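PDB 3RPC: possible metal-dependent hydrolase from Veillonella parvula, which probably catalyses a hydrolytic reaction with a pair of zinc ions held in a metallo-beta-lactamase fold. Local coordinates for residues E160-L165 with D183-I188; I123-T128 with V153-A158; E40-Y45 with T229-A234; D27-P32 with Q47-V52; T81-I86 with T104-I109. All coordinates share one frame; numbering follows the deposited sequence.

Interaction 1. Residues E160-L165 with D183-I188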
# COMPACT_ATOMS: atom_id res chain seq x y z
N GLU A 160 -26.78 0.74 4.93
CA GLU A 160 -26.12 1.92 5.44
C GLU A 160 -25.18 2.47 4.38
O GLU A 160 -24.69 1.71 3.55
CB GLU A 160 -25.32 1.59 6.71
CG GLU A 160 -26.14 0.97 7.84
CD GLU A 160 -27.17 1.94 8.38
OE1 GLU A 160 -27.02 3.16 8.13
OE2 GLU A 160 -28.12 1.49 9.05
N PRO A 161 -24.91 3.78 4.41
CA PRO A 161 -23.91 4.32 3.48
C PRO A 161 -22.56 3.71 3.78
O PRO A 161 -22.19 3.52 4.93
CB PRO A 161 -23.89 5.82 3.82
CG PRO A 161 -24.42 5.91 5.23
CD PRO A 161 -25.44 4.81 5.33
N THR A 162 -21.82 3.37 2.72
CA THR A 162 -20.44 2.95 2.89
C THR A 162 -19.62 4.20 3.18
O THR A 162 -19.72 5.19 2.46
CB THR A 162 -19.94 2.26 1.63
OG1 THR A 162 -20.64 1.02 1.48
CG2 THR A 162 -18.44 2.00 1.72
N VAL A 163 -18.83 4.14 4.25
CA VAL A 163 -18.05 5.27 4.70
C VAL A 163 -16.56 5.01 4.49
O VAL A 163 -16.04 3.98 4.93
CB VAL A 163 -18.30 5.55 6.20
CG1 VAL A 163 -17.47 6.72 6.68
CG2 VAL A 163 -19.79 5.80 6.44
N TYR A 164 -15.88 5.94 3.82
CA TYR A 164 -14.44 5.83 3.58
C TYR A 164 -13.72 6.85 4.45
O TYR A 164 -13.78 8.05 4.17
CB TYR A 164 -14.13 6.07 2.10
CG TYR A 164 -12.68 5.94 1.68
CD1 TYR A 164 -11.73 5.30 2.48
CD2 TYR A 164 -12.25 6.45 0.46
CE1 TYR A 164 -10.39 5.18 2.06
CE2 TYR A 164 -10.95 6.35 0.05
CZ TYR A 164 -10.02 5.73 0.85
OH TYR A 164 -8.71 5.64 0.39
N LEU A 165 -13.08 6.38 5.51
CA LEU A 165 -12.20 7.20 6.33
C LEU A 165 -10.84 7.14 5.64
O LEU A 165 -10.12 6.14 5.73
CB LEU A 165 -12.12 6.62 7.74
CG LEU A 165 -11.22 7.31 8.75
CD1 LEU A 165 -11.84 8.61 9.24
CD2 LEU A 165 -10.99 6.36 9.93
N ASP A 183 -16.80 1.99 -3.72
CA ASP A 183 -17.74 3.05 -4.06
C ASP A 183 -18.38 3.68 -2.83
O ASP A 183 -19.60 3.61 -2.65
CB ASP A 183 -18.84 2.52 -4.99
CG ASP A 183 -19.70 3.63 -5.57
OD1 ASP A 183 -19.17 4.74 -5.81
OD2 ASP A 183 -20.91 3.40 -5.78
N PRO A 184 -17.56 4.31 -1.98
CA PRO A 184 -18.10 4.92 -0.76
C PRO A 184 -19.10 6.04 -1.03
O PRO A 184 -18.94 6.83 -1.97
CB PRO A 184 -16.85 5.47 -0.05
CG PRO A 184 -15.82 5.62 -1.14
CD PRO A 184 -16.11 4.51 -2.12
N ASN A 185 -20.12 6.10 -0.18
CA ASN A 185 -21.16 7.12 -0.24
C ASN A 185 -20.83 8.32 0.63
O ASN A 185 -21.38 9.41 0.43
CB ASN A 185 -22.50 6.51 0.19
CG ASN A 185 -22.79 5.21 -0.52
OD1 ASN A 185 -22.78 4.15 0.09
ND2 ASN A 185 -23.04 5.28 -1.82
N VAL A 186 -19.95 8.12 1.61
CA VAL A 186 -19.48 9.18 2.50
C VAL A 186 -17.97 9.08 2.57
O VAL A 186 -17.43 7.99 2.75
CB VAL A 186 -20.06 9.01 3.93
CG1 VAL A 186 -19.52 10.09 4.88
CG2 VAL A 186 -21.58 9.04 3.88
N ILE A 187 -17.28 10.21 2.39
CA ILE A 187 -15.82 10.20 2.33
C ILE A 187 -15.26 11.23 3.29
O ILE A 187 -15.46 12.43 3.10
CB ILE A 187 -15.34 10.47 0.89
CG1 ILE A 187 -15.97 9.44 -0.07
CG2 ILE A 187 -13.81 10.46 0.81
CD1 ILE A 187 -15.69 9.73 -1.55
N ILE A 188 -14.58 10.76 4.33
CA ILE A 188 -14.04 11.64 5.36
C ILE A 188 -12.55 11.82 5.07
O ILE A 188 -11.79 10.85 5.10
CB ILE A 188 -14.25 11.03 6.77
CG1 ILE A 188 -15.74 10.80 7.03
CG2 ILE A 188 -13.67 11.94 7.84
CD1 ILE A 188 -16.01 9.91 8.24
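The carbonyl oxygen of Thr-162 is gripped by two successive backbone N-H groups: Asn-185 N lies 2.8 Å from Thr-162 O, and Val-186 N lies 3.1 Å from it. This pair of hydrogen bonds to one oxygen opens the pairing of the two parallel strands of a beta-alpha-beta unit, strand 163-165, helix 173-182 and strand 186-190. Further along, Tyr-164 bonds to the second strand through both its N-H and its carbonyl: Tyr-164 N bonds Val-186 O, and Ile-188 N bonds Tyr-164 O. Side chains alternate between the two faces of the sheet. On the face of Val-163 and Leu-165, Val-163 lies beside Val-186, while Val-163 CG1 meets the far end of Ile-188 at CD1, 3.8 Å away. On the other face Tyr-164 runs alongside the ring of Pro-184, with Tyr-164 CB 3.5 Å from Pro-184 CB. With CG of Tyr-164 anti to the backbone N (chi1 -178°), the tyrosine ring is carried on past Pro-184 to touch Ala-178 and Leu-179 of helix 173-182. At the start of the pairing the side chain of Asn-185 adds a bond beyond the strands: Thr-162 N lies in the amide plane, on a lone pair of Asn-185 OD1, at 2.9 Å.

Interaction 2. Residues I123-T128 with V153-A158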
# COMPACT_ATOMS: atom_id res chain seq x y z
N ILE A 123 -20.93 -4.77 11.16
CA ILE A 123 -20.23 -3.77 10.35
C ILE A 123 -18.90 -4.34 9.89
O ILE A 123 -18.14 -4.88 10.70
CB ILE A 123 -19.96 -2.50 11.16
CG1 ILE A 123 -21.28 -1.91 11.66
CG2 ILE A 123 -19.18 -1.47 10.32
CD1 ILE A 123 -21.14 -1.09 12.89
N THR A 124 -18.63 -4.22 8.60
CA THR A 124 -17.36 -4.69 8.06
C THR A 124 -16.38 -3.52 7.97
O THR A 124 -16.71 -2.47 7.41
CB THR A 124 -17.54 -5.33 6.66
OG1 THR A 124 -18.44 -6.44 6.78
CG2 THR A 124 -16.21 -5.82 6.13
N LEU A 125 -15.20 -3.70 8.54
CA LEU A 125 -14.15 -2.70 8.49
C LEU A 125 -13.05 -3.21 7.59
O LEU A 125 -12.49 -4.27 7.84
CB LEU A 125 -13.56 -2.43 9.89
CG LEU A 125 -14.44 -1.77 10.95
CD1 LEU A 125 -15.38 -2.77 11.60
CD2 LEU A 125 -13.59 -1.11 12.04
N ARG A 126 -12.74 -2.46 6.53
CA ARG A 126 -11.73 -2.90 5.58
C ARG A 126 -10.57 -1.92 5.59
O ARG A 126 -10.77 -0.71 5.46
CB ARG A 126 -12.31 -2.95 4.16
CG ARG A 126 -13.60 -3.71 4.00
CD ARG A 126 -13.94 -3.81 2.51
NE ARG A 126 -15.19 -4.52 2.26
CZ ARG A 126 -15.30 -5.84 2.23
NH1 ARG A 126 -14.24 -6.61 2.43
NH2 ARG A 126 -16.49 -6.40 2.01
N LYS A 127 -9.36 -2.44 5.72
CA LYS A 127 -8.19 -1.58 5.71
C LYS A 127 -7.88 -1.08 4.31
O LYS A 127 -7.88 -1.86 3.35
CB LYS A 127 -6.97 -2.30 6.29
CG LYS A 127 -5.71 -1.44 6.25
CD LYS A 127 -4.60 -1.99 7.13
CE LYS A 127 -4.01 -3.26 6.56
NZ LYS A 127 -3.03 -3.86 7.51
N THR A 128 -7.62 0.21 4.20
CA THR A 128 -7.19 0.77 2.92
C THR A 128 -5.75 1.26 3.05
O THR A 128 -5.27 1.57 4.16
CB THR A 128 -8.10 1.93 2.46
OG1 THR A 128 -8.03 3.01 3.41
CG2 THR A 128 -9.54 1.46 2.35
N VAL A 153 -9.87 3.39 6.45
CA VAL A 153 -10.82 2.33 6.75
C VAL A 153 -12.10 2.54 5.95
O VAL A 153 -12.63 3.65 5.89
CB VAL A 153 -11.17 2.29 8.25
CG1 VAL A 153 -12.09 1.11 8.55
CG2 VAL A 153 -9.90 2.21 9.09
N ILE A 154 -12.56 1.47 5.31
CA ILE A 154 -13.88 1.43 4.69
C ILE A 154 -14.85 0.75 5.68
O ILE A 154 -14.56 -0.33 6.18
CB ILE A 154 -13.84 0.64 3.36
CG1 ILE A 154 -13.24 1.51 2.25
CG2 ILE A 154 -15.22 0.14 2.97
CD1 ILE A 154 -14.20 2.57 1.71
N PHE A 155 -15.95 1.42 6.00
CA PHE A 155 -16.99 0.83 6.85
C PHE A 155 -18.20 0.48 5.99
O PHE A 155 -18.75 1.35 5.30
CB PHE A 155 -17.45 1.80 7.96
CG PHE A 155 -16.36 2.28 8.88
CD1 PHE A 155 -16.24 1.75 10.16
CD2 PHE A 155 -15.49 3.28 8.50
CE1 PHE A 155 -15.27 2.21 11.03
CE2 PHE A 155 -14.50 3.74 9.36
CZ PHE A 155 -14.39 3.20 10.63
N GLU A 156 -18.62 -0.78 6.01
CA GLU A 156 -19.80 -1.23 5.28
C GLU A 156 -20.79 -1.88 6.23
O GLU A 156 -20.39 -2.55 7.17
CB GLU A 156 -19.40 -2.24 4.21
CG GLU A 156 -18.52 -1.68 3.12
CD GLU A 156 -18.04 -2.74 2.16
OE1 GLU A 156 -17.99 -3.93 2.55
OE2 GLU A 156 -17.73 -2.40 1.00
N ALA A 157 -22.07 -1.70 5.97
CA ALA A 157 -23.12 -2.38 6.74
C ALA A 157 -24.41 -2.37 5.94
O ALA A 157 -24.62 -1.50 5.10
CB ALA A 157 -23.31 -1.70 8.10
N ALA A 158 -25.28 -3.34 6.21
CA ALA A 158 -26.52 -3.49 5.44
C ALA A 158 -27.39 -2.24 5.49
O ALA A 158 -27.72 -1.75 6.57
CB ALA A 158 -27.30 -4.70 5.94
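Arg-126 holds Glu-156 side-on in a salt bridge, with two nitrogens directed at one oxygen: NE and NH2 of Arg-126 each lie 2.9 Å from Glu-156 OE1. The guanidinium and carboxylate planes are turned 83° apart, so that Arg-126 NE meets the oxygen from above the carboxylate plane, whereas Arg-126 NH2 reaches it on the syn side. Thr-124, two residues back on the strand of Arg-126, lays its CG2 over the centre of one guanidinium face, 4.0 Å above the plane. Beneath this surface layer the antiparallel pairing fixes the spacing. Thr-124 with Glu-156 and Arg-126 with Ile-154 are hydrogen-bonded pairs, each joined by two N-H to O bonds of 2.8 to 2.9 Å between their backbone N and O atoms. On the opposite face Leu-125 CD2 packs 3.9 Å from Phe-155 CE1, and Val-153 CG1 lies over one face of that ring, offset toward its rim. The two faces have different neighbours. Phe-182 of helix 173-182 touches Arg-126, Ile-154 and Glu-156, while Phe-155 packs on Leu-17 and Phe-24 of the facing sheet of the metallo-beta-lactamase sandwich; next to strand 152-156, strand 163-165 continues the sheet through backbone bonds from Val-153 and Phe-155.

Interaction 3. Residues E40-Y45 with T229-A234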
# COMPACT_ATOMS: atom_id res chain seq x y z
N GLU A 40 8.31 19.49 15.88
CA GLU A 40 9.63 19.99 15.48
C GLU A 40 9.82 19.88 13.97
O GLU A 40 9.46 18.87 13.36
CB GLU A 40 10.74 19.23 16.22
CG GLU A 40 12.13 19.79 15.99
CD GLU A 40 13.19 19.04 16.78
OE1 GLU A 40 12.82 18.19 17.61
OE2 GLU A 40 14.40 19.30 16.56
N GLY A 41 10.39 20.93 13.38
CA GLY A 41 10.77 20.92 11.98
C GLY A 41 9.61 21.06 11.02
O GLY A 41 9.75 20.78 9.82
N THR A 42 8.46 21.49 11.53
CA THR A 42 7.27 21.59 10.69
C THR A 42 6.81 23.04 10.54
O THR A 42 7.23 23.93 11.26
CB THR A 42 6.10 20.75 11.24
OG1 THR A 42 5.69 21.25 12.52
CG2 THR A 42 6.49 19.27 11.36
N PHE A 43 5.94 23.24 9.55
CA PHE A 43 5.30 24.53 9.32
C PHE A 43 4.73 25.09 10.63
O PHE A 43 4.02 24.40 11.36
CB PHE A 43 4.21 24.32 8.26
CG PHE A 43 3.46 25.57 7.88
CD1 PHE A 43 3.97 26.44 6.92
CD2 PHE A 43 2.23 25.86 8.44
CE1 PHE A 43 3.27 27.57 6.54
CE2 PHE A 43 1.52 27.00 8.07
CZ PHE A 43 2.04 27.86 7.12
N ASN A 44 5.06 26.34 10.93
CA ASN A 44 4.48 27.04 12.08
C ASN A 44 4.79 26.31 13.40
O ASN A 44 3.93 26.22 14.28
CB ASN A 44 2.97 27.17 11.88
CG ASN A 44 2.29 28.04 12.93
OD1 ASN A 44 2.86 29.02 13.41
ND2 ASN A 44 1.07 27.67 13.29
N TYR A 45 6.01 25.81 13.54
CA TYR A 45 6.38 24.99 14.71
C TYR A 45 6.30 25.76 16.02
O TYR A 45 6.23 25.15 17.09
CB TYR A 45 7.77 24.36 14.55
CG TYR A 45 8.92 25.35 14.53
CD1 TYR A 45 9.50 25.79 15.71
CD2 TYR A 45 9.43 25.81 13.33
CE1 TYR A 45 10.56 26.69 15.69
CE2 TYR A 45 10.49 26.70 13.30
CZ TYR A 45 11.05 27.13 14.48
OH TYR A 45 12.10 28.02 14.43
N THR A 229 -6.26 22.67 14.29
CA THR A 229 -5.93 22.04 15.57
C THR A 229 -4.42 21.90 15.80
O THR A 229 -3.89 22.42 16.79
CB THR A 229 -6.58 20.65 15.70
OG1 THR A 229 -7.98 20.75 15.42
CG2 THR A 229 -6.39 20.10 17.12
N VAL A 230 -3.73 21.19 14.91
CA VAL A 230 -2.29 21.04 15.05
C VAL A 230 -1.58 22.22 14.38
O VAL A 230 -2.20 22.99 13.64
CB VAL A 230 -1.75 19.68 14.52
CG1 VAL A 230 -2.33 18.52 15.33
CG2 VAL A 230 -2.03 19.49 13.03
N ASN A 231 -0.30 22.39 14.68
CA ASN A 231 0.40 23.60 14.25
C ASN A 231 0.70 23.65 12.76
O ASN A 231 0.72 24.74 12.18
CB ASN A 231 1.71 23.77 15.01
CG ASN A 231 2.68 22.65 14.72
OD1 ASN A 231 2.56 21.57 15.28
ND2 ASN A 231 3.65 22.90 13.84
N HIS A 232 0.95 22.49 12.15
CA HIS A 232 1.54 22.47 10.81
C HIS A 232 0.56 22.30 9.65
O HIS A 232 0.98 22.25 8.50
CB HIS A 232 2.70 21.47 10.71
CG HIS A 232 2.31 20.04 10.96
ND1 HIS A 232 1.20 19.68 11.70
CD2 HIS A 232 2.90 18.88 10.58
CE1 HIS A 232 1.12 18.37 11.76
NE2 HIS A 232 2.14 17.85 11.10
N THR A 233 -0.73 22.25 9.95
CA THR A 233 -1.75 22.16 8.91
C THR A 233 -1.95 23.55 8.28
O THR A 233 -2.60 24.43 8.87
CB THR A 233 -3.06 21.57 9.44
OG1 THR A 233 -3.33 22.06 10.77
CG2 THR A 233 -2.93 20.07 9.53
N ALA A 234 -1.37 23.72 7.10
CA ALA A 234 -1.29 25.01 6.43
C ALA A 234 -2.58 25.39 5.70
O ALA A 234 -2.70 26.50 5.19
CB ALA A 234 -0.13 25.00 5.46
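Phe-43 and His-232 bring two irregular loops together, their CA atoms 4.5 Å apart, where the chain from Thr-42 to Tyr-45 folds into a type II beta turn with Asn-44 at positive phi (60°). The side-chain amide of Asn-231 reaches into this turn. Its ND2 donates to Thr-42 OG1 at 2.9 Å, with the hydroxyl in the amide plane, and the same Asn-231 ND2 donates to Phe-43 O, also at 2.9 Å but tilted from that plane. The CG of Asn-231 sits between its backbone N and carbonyl carbon (chi1 63°), which turns the amide toward the turn. Asn-44 answers in the reverse direction, its ND2 lying 3.2 Å from Asn-231 O. Outside the pair of loops, Thr-42 OG1 also bonds Phe-39 O, Asn-231 OD1 takes Phe-39 N, and Asn-44 ND2 bonds Gln-47 OE1. Carbon contacts flank the polar centre: Ala-234 CB rests over one face of the Phe-43 ring in a CH-pi contact, 3.9 Å from its centroid, and Thr-42 CG2 lies 3.7 Å from His-232 CD2. The side chain of His-232 is about 6 Å from a zinc ion. Bonds at both the nitrogen and the oxygen of the Asn-231 amide should fix its flip and hold the loop after the zinc ligand His-226 against the 40-45 turn.

Interaction 4. Residues D27-P32 with Q47-V52; sequences DPFLAP and QRMPMV
Apolar packing joins Phe-29 to the pair Met-49 and Pro-50. Phe-29 CZ, the far corner of the ring, lies 3.5 Å from Met-49 CE and 3.7 Å from Pro-50 CD. Met-49, modelled as selenomethionine, runs at about a right angle to the phenylalanine side chain; its bend at chi3 (-87°) swings the terminal methyl toward the ring. Phe-29 CE2 also comes within 4.1 Å of Pro-50 CB, and Ala-31 CB adds a looser contact with Pro-50 CD. A cis peptide bond precedes Pro-50.

Both segments belong to the long connection between strand 22-26 and helix 58-62 of the metallo-beta-lactamase fold, at the zinc end of the sheets; the side chain of Phe-29 is about 8 Å from a zinc ion. At its start Asp-27 acts in the second shell, because Asp-27 OD2 bonds ND1 of the zinc ligand His-77 as well as Thr-71 OG1.

Carbonyl-to-carbon contacts form the second group. CG and CD of Pro-50 lie against two successive carbonyls: Pro-50 CG lies 3.3 Å from Ala-31 O, and Pro-50 CD lies 3.4 Å from Pro-32 O. Conventional hydrogen bonds are made to residues outside the two segments. Phe-29 O and Ala-31 O both bond NH2 of Arg-11, whose NH1 bonds Val-52 O, so one guanidinium ties the two segments together, and Pro-32 O bonds Thr-35 OG1.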
# COMPACT_ATOMS: atom_id res chain seq x y z
N ASP A 27 -9.50 7.90 15.94
CA ASP A 27 -8.24 8.63 16.10
C ASP A 27 -8.28 9.68 17.22
O ASP A 27 -8.08 10.87 16.98
CB ASP A 27 -7.84 9.28 14.76
CG ASP A 27 -7.37 8.25 13.74
OD1 ASP A 27 -7.45 7.04 14.02
OD2 ASP A 27 -6.93 8.65 12.64
N PRO A 28 -8.49 9.22 18.47
CA PRO A 28 -8.66 10.15 19.59
C PRO A 28 -7.35 10.80 20.05
O PRO A 28 -6.45 10.13 20.57
CB PRO A 28 -9.21 9.24 20.70
CG PRO A 28 -8.59 7.92 20.40
CD PRO A 28 -8.64 7.82 18.90
N PHE A 29 -7.28 12.11 19.84
CA PHE A 29 -6.20 12.96 20.31
C PHE A 29 -6.92 13.95 21.21
O PHE A 29 -7.58 14.86 20.73
CB PHE A 29 -5.58 13.65 19.08
CG PHE A 29 -4.71 14.85 19.37
CD1 PHE A 29 -3.81 14.86 20.43
CD2 PHE A 29 -4.74 15.95 18.52
CE1 PHE A 29 -3.00 15.98 20.67
CE2 PHE A 29 -3.93 17.06 18.75
CZ PHE A 29 -3.06 17.07 19.82
N LEU A 30 -6.83 13.72 22.52
CA LEU A 30 -7.78 14.34 23.45
C LEU A 30 -7.18 15.39 24.39
O LEU A 30 -7.88 15.89 25.28
CB LEU A 30 -8.53 13.25 24.24
CG LEU A 30 -9.23 12.19 23.39
CD1 LEU A 30 -10.00 11.19 24.26
CD2 LEU A 30 -10.15 12.84 22.36
N ALA A 31 -5.91 15.74 24.20
CA ALA A 31 -5.22 16.65 25.12
C ALA A 31 -5.89 18.01 25.24
O ALA A 31 -6.45 18.53 24.27
CB ALA A 31 -3.76 16.82 24.69
N PRO A 32 -5.82 18.63 26.43
CA PRO A 32 -6.29 20.01 26.53
C PRO A 32 -5.50 20.96 25.64
O PRO A 32 -4.38 20.65 25.24
CB PRO A 32 -6.06 20.36 28.01
CG PRO A 32 -6.02 19.02 28.71
CD PRO A 32 -5.40 18.06 27.72
N GLN A 47 3.90 27.43 17.18
CA GLN A 47 2.55 27.39 17.72
C GLN A 47 2.31 26.11 18.51
O GLN A 47 2.60 25.00 18.05
CB GLN A 47 1.53 27.52 16.58
CG GLN A 47 0.08 27.41 17.01
CD GLN A 47 -0.76 28.55 16.46
OE1 GLN A 47 -0.83 28.75 15.25
NE2 GLN A 47 -1.37 29.32 17.36
N ARG A 48 1.78 26.26 19.73
CA ARG A 48 1.47 25.10 20.56
C ARG A 48 0.19 24.41 20.07
O ARG A 48 -0.60 24.99 19.33
CB ARG A 48 1.34 25.53 22.03
CG ARG A 48 2.64 26.11 22.60
CD ARG A 48 2.58 26.33 24.11
NE ARG A 48 2.32 25.09 24.84
CZ ARG A 48 3.24 24.18 25.14
NH1 ARG A 48 2.90 23.09 25.81
NH2 ARG A 48 4.50 24.35 24.77
N MSE A 49 -0.01 23.17 20.50
CA MSE A 49 -1.14 22.37 20.03
C MSE A 49 -1.62 21.43 21.12
O MSE A 49 -0.86 21.10 22.04
CB MSE A 49 -0.74 21.55 18.79
CG MSE A 49 0.56 20.78 18.95
SE MSE A 49 0.90 19.55 17.46
CE MSE A 49 -0.08 18.01 18.16
N PRO A 50 -2.89 21.01 21.04
CA PRO A 50 -3.91 21.49 20.10
C PRO A 50 -4.26 22.95 20.34
O PRO A 50 -4.21 23.43 21.48
CB PRO A 50 -5.10 20.58 20.39
CG PRO A 50 -4.91 20.14 21.80
CD PRO A 50 -3.43 20.03 22.00
N MSE A 51 -4.62 23.67 19.29
CA MSE A 51 -4.83 25.11 19.42
C MSE A 51 -6.21 25.47 19.98
O MSE A 51 -6.45 26.63 20.32
CB MSE A 51 -4.59 25.82 18.10
CG MSE A 51 -5.64 25.54 17.07
SE MSE A 51 -5.13 26.27 15.32
CE MSE A 51 -3.30 25.78 15.25
N VAL A 52 -7.10 24.48 20.09
CA VAL A 52 -8.41 24.69 20.70
C VAL A 52 -8.69 23.54 21.64
O VAL A 52 -8.15 22.45 21.45
CB VAL A 52 -9.54 24.78 19.65
CG1 VAL A 52 -9.32 25.97 18.73
CG2 VAL A 52 -9.61 23.49 18.83

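Interaction 5. Residues T81-I86 with T104-I109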
# COMPACT_ATOMS: atom_id res chain seq x y z
N THR A 81 -3.68 11.48 26.77
CA THR A 81 -5.00 11.76 27.33
C THR A 81 -5.98 10.67 26.92
O THR A 81 -6.75 10.18 27.74
CB THR A 81 -5.52 13.13 26.90
OG1 THR A 81 -4.59 14.14 27.31
CG2 THR A 81 -6.89 13.39 27.52
N ALA A 82 -5.94 10.28 25.65
CA ALA A 82 -6.78 9.18 25.19
C ALA A 82 -6.46 7.89 25.92
O ALA A 82 -7.35 7.19 26.38
CB ALA A 82 -6.63 9.00 23.68
N ILE A 83 -5.17 7.57 26.01
CA ILE A 83 -4.74 6.34 26.67
C ILE A 83 -5.30 6.26 28.09
O ILE A 83 -5.74 5.19 28.54
CB ILE A 83 -3.21 6.23 26.70
CG1 ILE A 83 -2.68 5.95 25.29
CG2 ILE A 83 -2.75 5.13 27.66
CD1 ILE A 83 -1.26 6.43 25.07
N ASN A 84 -5.31 7.39 28.78
CA ASN A 84 -5.68 7.41 30.20
C ASN A 84 -7.18 7.60 30.45
O ASN A 84 -7.64 7.47 31.59
CB ASN A 84 -4.90 8.50 30.93
CG ASN A 84 -3.41 8.20 31.01
OD1 ASN A 84 -3.00 7.05 31.11
ND2 ASN A 84 -2.60 9.25 30.97
N SER A 85 -7.93 7.89 29.39
CA SER A 85 -9.35 8.21 29.52
C SER A 85 -10.26 7.11 28.98
O SER A 85 -11.34 6.87 29.51
CB SER A 85 -9.67 9.52 28.80
OG SER A 85 -8.94 10.62 29.34
N ILE A 86 -9.83 6.45 27.91
CA ILE A 86 -10.64 5.42 27.28
C ILE A 86 -10.63 4.11 28.07
O ILE A 86 -9.58 3.60 28.42
CB ILE A 86 -10.15 5.16 25.83
CG1 ILE A 86 -10.20 6.46 25.02
CG2 ILE A 86 -10.96 4.05 25.18
CD1 ILE A 86 -9.46 6.38 23.69
N THR A 104 -1.48 -2.41 23.32
CA THR A 104 -1.54 -3.46 24.34
C THR A 104 -0.65 -3.10 25.53
O THR A 104 -1.04 -3.30 26.69
CB THR A 104 -1.06 -4.81 23.79
OG1 THR A 104 -1.94 -5.25 22.75
CG2 THR A 104 -1.05 -5.86 24.92
N SER A 105 0.55 -2.59 25.26
CA SER A 105 1.47 -2.25 26.34
C SER A 105 0.92 -1.09 27.17
O SER A 105 1.37 -0.84 28.29
CB SER A 105 2.87 -1.89 25.81
OG SER A 105 2.90 -0.59 25.22
N GLN A 106 -0.05 -0.38 26.60
CA GLN A 106 -0.67 0.76 27.26
C GLN A 106 -1.91 0.35 28.06
O GLN A 106 -2.62 1.20 28.61
CB GLN A 106 -0.97 1.87 26.24
CG GLN A 106 0.31 2.48 25.65
CD GLN A 106 0.09 3.31 24.39
OE1 GLN A 106 -0.95 3.24 23.74
NE2 GLN A 106 1.09 4.12 24.04
N GLY A 107 -2.16 -0.95 28.15
CA GLY A 107 -3.18 -1.47 29.04
C GLY A 107 -4.46 -1.93 28.38
O GLY A 107 -5.36 -2.43 29.04
N PHE A 108 -4.56 -1.77 27.06
CA PHE A 108 -5.76 -2.17 26.35
C PHE A 108 -5.78 -3.68 26.08
O PHE A 108 -4.82 -4.23 25.54
CB PHE A 108 -5.92 -1.32 25.07
CG PHE A 108 -6.18 0.13 25.38
CD1 PHE A 108 -7.48 0.59 25.56
CD2 PHE A 108 -5.13 1.02 25.56
CE1 PHE A 108 -7.73 1.91 25.89
CE2 PHE A 108 -5.37 2.35 25.90
CZ PHE A 108 -6.67 2.79 26.06
N ILE A 109 -6.85 -4.35 26.49
CA ILE A 109 -6.86 -5.81 26.52
C ILE A 109 -7.52 -6.45 25.31
O ILE A 109 -7.45 -7.66 25.13
CB ILE A 109 -7.57 -6.33 27.78
CG1 ILE A 109 -9.05 -5.94 27.74
CG2 ILE A 109 -6.90 -5.80 29.04
CD1 ILE A 109 -9.88 -6.60 28.83
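Ile-83, Phe-108 and Gln-106 carry the packing between helix 80-85 and the chain just past helix 97-105. The CD1 methyl of Ile-83 lies against the amide of Gln-106, the two side chains crossing at about a right angle, with Ile-83 CD1 3.5 Å from Gln-106 NE2. Ile-83 CG2 reaches back over the aliphatic part of the same residue, 4.0 Å from Gln-106 CB. Extended beyond CG (chi2 165°), Gln-106 carries its amide across the Ile-83 side chain to Trp-78, whose NE1 bonds Gln-106 OE1. The Phe-108 ring points its far corner at the backbone of Ile-83 and Ile-86. Phe-108 CZ lies 3.6 Å from Ile-83 O, and Phe-108 CE1 lies 3.6 Å from Ile-86 O and 3.9 Å from Ile-86 CG2. Two carbonyl oxygens thus lie close to ring carbons, approaching obliquely, while Trp-78 packs edge-to-face with the ring. Lys-88 NZ bonds both Ile-83 O and Gln-106 O, a polar bridge joining the two sides. Helix 80-85 comes shortly after the HxHxDH motif, from His-72 to His-77, that supplies zinc ligands in metallo-beta-lactamase folds, and this mixed packing sets it against the loop that follows helix 97-105.

In the fold
Interactions 1 and 2 are buried strand pairings in one sheet: strands 152-156 and 163-165 lie side by side in it, so the two contacts touch, one parallel and the other antiparallel with a salt bridge added at the surface. Interactions 3 and 4 lie about 26 to 31 Å from them, centre to centre, and join irregular loops near the zinc ions. They touch each other through the Thr-229 O to Met-51 N bond, yet interaction 3 is partly exposed and relies on side-chain amides, while interaction 4 is buried and mainly apolar. Interaction 5, also buried, mixes apolar groups with an amide and carbonyls, and meets interaction 4 where Pro-28 packs on Ala-82 and Ala-31 on Thr-81.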